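Local coordinates for uncharacterized protein (Escherichia coli O157:H7, PDB 4ZV9) that is of unknown function but belongs to the dienelactone hydrolase family of alpha/beta hydrolases and is probably a hydrolase, at residues Val46-Ile58 with Gly69-Val81. Residues are numbered along the deposited sequence; the frame is centred on the assembly and turned at random.
Sequences VVVHENRGLNPYI and GYIALAPDGLNSV
The His49 imidazole meets Gly77 edge-on: Gly77 N, lying close to the ring plane, donates to NE2 at 3.1 Å, though the bond is bent (141° at the hydrogen). Gly53 lies over one ring face, its CA 3.5 Å above the centre, and Phe107 makes an edge-to-face contact with the same ring. With CG between the backbone N and the carbonyl carbon (chi1 57°), the ring turns back over its own chain, and ND1 donates in the ring plane to Glu50 O; bonded at both nitrogens, the ring has its rotation fixed. Leu78 CD1 rests on Gly53 CA, while its backbone N reaches Asp76 OD1 from above the carboxylate plane, closing an Asx turn. Leu54 slants across Asp76, CB facing OD1 and CD2 facing CB, while its CD1 lies 3.8 Å from Ala74 CB, which Ile58 CG2 also touches. Further back the backbones pair directly, Val47 N to Leu73 O at 2.9 Å and nearly straight. As they diverge, a water donates to both Val47 O and Pro75 O and weakly accepts from His49 N. The loop contacts follow the C-terminal ends of parallel strands 42-48 and 71-75, which helix 56-67 joins in a beta-alpha-beta crossover of the alpha/beta-hydrolase sheet.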
# COMPACT_ATOMS: atom_id res chain seq x y z
N VAL A 46 0.31 -2.67 -5.78
CA VAL A 46 -0.55 -3.30 -4.79
C VAL A 46 -0.78 -2.23 -3.71
O VAL A 46 0.16 -1.60 -3.24
CB VAL A 46 0.09 -4.57 -4.18
CG1 VAL A 46 -0.69 -5.07 -2.98
CG2 VAL A 46 0.18 -5.65 -5.25
N VAL A 47 -2.04 -2.04 -3.32
CA VAL A 47 -2.40 -1.07 -2.31
C VAL A 47 -2.89 -1.82 -1.07
O VAL A 47 -3.87 -2.57 -1.14
CB VAL A 47 -3.49 -0.13 -2.82
CG1 VAL A 47 -3.92 0.85 -1.74
CG2 VAL A 47 -3.01 0.61 -4.05
N VAL A 48 -2.23 -1.62 0.06
CA VAL A 48 -2.56 -2.34 1.28
C VAL A 48 -3.30 -1.44 2.25
O VAL A 48 -2.83 -0.36 2.61
CB VAL A 48 -1.30 -2.87 1.98
CG1 VAL A 48 -1.69 -3.76 3.16
CG2 VAL A 48 -0.41 -3.63 1.01
N HIS A 49 -4.45 -1.93 2.71
CA HIS A 49 -5.29 -1.15 3.63
C HIS A 49 -4.72 -1.01 5.04
O HIS A 49 -3.60 -1.48 5.34
CB HIS A 49 -6.72 -1.73 3.68
CG HIS A 49 -6.79 -3.18 4.08
ND1 HIS A 49 -6.47 -3.63 5.34
CD2 HIS A 49 -7.24 -4.27 3.40
CE1 HIS A 49 -6.70 -4.94 5.42
NE2 HIS A 49 -7.16 -5.35 4.26
N GLU A 50 -5.48 -0.33 5.91
CA GLU A 50 -5.08 -0.08 7.29
C GLU A 50 -5.49 -1.28 8.18
O GLU A 50 -5.53 -2.43 7.71
CB GLU A 50 -5.68 1.28 7.74
CG GLU A 50 -5.23 2.46 6.87
CD GLU A 50 -5.93 3.79 7.20
OE1 GLU A 50 -7.17 3.81 7.25
OE2 GLU A 50 -5.26 4.83 7.35
N ASN A 51 -5.83 -1.02 9.43
CA ASN A 51 -6.20 -2.09 10.37
C ASN A 51 -7.70 -2.41 10.44
O ASN A 51 -8.17 -2.99 11.42
CB ASN A 51 -5.71 -1.74 11.78
CG ASN A 51 -6.32 -0.46 12.33
OD1 ASN A 51 -6.92 0.32 11.61
ND2 ASN A 51 -6.12 -0.22 13.61
N ARG A 52 -8.45 -2.06 9.41
CA ARG A 52 -9.88 -2.29 9.42
C ARG A 52 -10.46 -2.73 8.08
O ARG A 52 -11.61 -2.44 7.77
CB ARG A 52 -10.59 -1.05 9.95
CG ARG A 52 -10.17 0.26 9.29
CD ARG A 52 -10.07 1.30 10.36
NE ARG A 52 -9.99 2.68 9.89
CZ ARG A 52 -8.92 3.46 9.95
NH1 ARG A 52 -7.77 2.97 10.41
NH2 ARG A 52 -9.00 4.72 9.53
N GLY A 53 -9.66 -3.45 7.29
CA GLY A 53 -10.09 -4.01 6.02
C GLY A 53 -10.21 -3.02 4.87
O GLY A 53 -9.79 -1.86 4.96
N LEU A 54 -10.83 -3.49 3.79
CA LEU A 54 -10.94 -2.76 2.56
C LEU A 54 -12.14 -1.83 2.60
O LEU A 54 -13.24 -2.23 2.20
CB LEU A 54 -11.05 -3.75 1.40
CG LEU A 54 -11.09 -3.12 -0.00
CD1 LEU A 54 -9.86 -2.29 -0.27
CD2 LEU A 54 -11.23 -4.22 -1.05
N ASN A 55 -11.94 -0.63 3.12
CA ASN A 55 -13.03 0.32 3.30
C ASN A 55 -13.08 1.31 2.13
O ASN A 55 -12.21 1.27 1.26
CB ASN A 55 -12.96 0.99 4.70
CG ASN A 55 -11.78 1.94 4.88
OD1 ASN A 55 -11.01 2.20 3.97
ND2 ASN A 55 -11.66 2.46 6.09
N PRO A 56 -14.09 2.18 2.07
CA PRO A 56 -14.17 3.07 0.91
C PRO A 56 -12.97 4.00 0.66
O PRO A 56 -12.73 4.37 -0.50
CB PRO A 56 -15.45 3.86 1.17
CG PRO A 56 -16.30 2.91 1.95
CD PRO A 56 -15.32 2.21 2.88
N TYR A 57 -12.26 4.40 1.71
CA TYR A 57 -11.07 5.24 1.55
C TYR A 57 -10.00 4.53 0.76
O TYR A 57 -9.49 5.08 -0.21
CB TYR A 57 -10.53 5.65 2.92
CG TYR A 57 -9.05 6.03 2.95
CD1 TYR A 57 -8.58 7.16 2.28
CD2 TYR A 57 -8.15 5.29 3.71
CE1 TYR A 57 -7.23 7.53 2.34
CE2 TYR A 57 -6.82 5.64 3.78
CZ TYR A 57 -6.36 6.76 3.10
OH TYR A 57 -5.01 7.09 3.18
N ILE A 58 -9.72 3.28 1.10
CA ILE A 58 -8.71 2.52 0.37
C ILE A 58 -9.14 2.24 -1.07
O ILE A 58 -8.31 2.27 -1.99
CB ILE A 58 -8.36 1.20 1.10
CG1 ILE A 58 -7.77 1.52 2.47
CG2 ILE A 58 -7.40 0.37 0.25
CD1 ILE A 58 -6.43 2.26 2.43
N GLY A 69 -2.23 6.31 -13.88
CA GLY A 69 -1.75 5.46 -14.99
C GLY A 69 -1.25 4.05 -14.66
O GLY A 69 -0.61 3.43 -15.48
N TYR A 70 -1.58 3.53 -13.48
CA TYR A 70 -1.12 2.18 -13.09
C TYR A 70 -2.29 1.24 -12.81
O TYR A 70 -3.40 1.69 -12.51
CB TYR A 70 -0.24 2.27 -11.86
CG TYR A 70 0.87 3.29 -12.03
CD1 TYR A 70 1.96 3.01 -12.82
CD2 TYR A 70 0.79 4.54 -11.43
CE1 TYR A 70 2.98 3.95 -13.00
CE2 TYR A 70 1.79 5.49 -11.60
CZ TYR A 70 2.89 5.19 -12.39
OH TYR A 70 3.89 6.13 -12.58
N ILE A 71 -2.05 -0.07 -12.93
CA ILE A 71 -3.07 -1.05 -12.53
C ILE A 71 -2.93 -1.20 -11.03
O ILE A 71 -1.87 -1.53 -10.54
CB ILE A 71 -2.87 -2.44 -13.18
CG1 ILE A 71 -2.98 -2.32 -14.70
CG2 ILE A 71 -3.95 -3.40 -12.67
CD1 ILE A 71 -2.55 -3.55 -15.46
N ALA A 72 -4.02 -0.96 -10.30
CA ALA A 72 -3.99 -1.05 -8.85
C ALA A 72 -4.81 -2.23 -8.36
O ALA A 72 -5.92 -2.48 -8.85
CB ALA A 72 -4.53 0.24 -8.26
N LEU A 73 -4.26 -2.98 -7.41
CA LEU A 73 -4.98 -4.08 -6.78
C LEU A 73 -4.94 -3.88 -5.27
O LEU A 73 -3.86 -3.79 -4.68
CB LEU A 73 -4.36 -5.41 -7.13
CG LEU A 73 -4.96 -6.63 -6.42
CD1 LEU A 73 -6.46 -6.79 -6.66
CD2 LEU A 73 -4.24 -7.88 -6.85
N ALA A 74 -6.12 -3.77 -4.67
CA ALA A 74 -6.28 -3.60 -3.22
C ALA A 74 -6.99 -4.83 -2.66
O ALA A 74 -8.22 -4.94 -2.79
CB ALA A 74 -7.08 -2.34 -2.92
N PRO A 75 -6.24 -5.77 -2.07
CA PRO A 75 -6.89 -6.96 -1.54
C PRO A 75 -7.78 -6.68 -0.33
O PRO A 75 -7.57 -5.69 0.38
CB PRO A 75 -5.71 -7.86 -1.13
CG PRO A 75 -4.57 -7.39 -1.94
CD PRO A 75 -4.77 -5.90 -2.05
N ASP A 76 -8.73 -7.58 -0.07
CA ASP A 76 -9.57 -7.50 1.11
C ASP A 76 -9.09 -8.48 2.19
O ASP A 76 -9.33 -9.70 2.12
CB ASP A 76 -11.03 -7.79 0.78
CG ASP A 76 -11.96 -7.48 1.94
OD1 ASP A 76 -11.50 -7.07 3.03
OD2 ASP A 76 -13.17 -7.67 1.74
N GLY A 77 -8.45 -7.93 3.21
CA GLY A 77 -7.91 -8.73 4.31
C GLY A 77 -8.96 -9.33 5.22
O GLY A 77 -8.64 -10.17 6.06
N LEU A 78 -10.20 -8.88 5.07
CA LEU A 78 -11.30 -9.44 5.85
C LEU A 78 -12.11 -10.45 5.05
O LEU A 78 -13.19 -10.86 5.49
CB LEU A 78 -12.22 -8.33 6.35
CG LEU A 78 -11.56 -7.33 7.30
CD1 LEU A 78 -12.59 -6.32 7.80
CD2 LEU A 78 -10.90 -8.05 8.48
N ASN A 79 -11.60 -10.88 3.90
CA ASN A 79 -12.38 -11.78 3.05
C ASN A 79 -12.73 -13.10 3.71
O ASN A 79 -13.77 -13.68 3.40
CB ASN A 79 -11.67 -12.02 1.73
CG ASN A 79 -12.59 -12.67 0.70
OD1 ASN A 79 -13.74 -12.25 0.51
ND2 ASN A 79 -12.08 -13.67 0.02
N SER A 80 -11.89 -13.57 4.64
CA SER A 80 -12.15 -14.83 5.32
C SER A 80 -13.22 -14.73 6.41
O SER A 80 -13.65 -15.75 6.93
CB SER A 80 -10.86 -15.38 5.94
OG SER A 80 -10.34 -14.52 6.95
N VAL A 81 -13.59 -13.52 6.81
CA VAL A 81 -14.56 -13.31 7.88
C VAL A 81 -15.73 -12.42 7.41
O VAL A 81 -16.26 -11.63 8.19
CB VAL A 81 -13.89 -12.76 9.17
CG1 VAL A 81 -13.01 -13.82 9.83
CG2 VAL A 81 -13.07 -11.50 8.89
O HOH W 1 -5.95 -3.31 0.58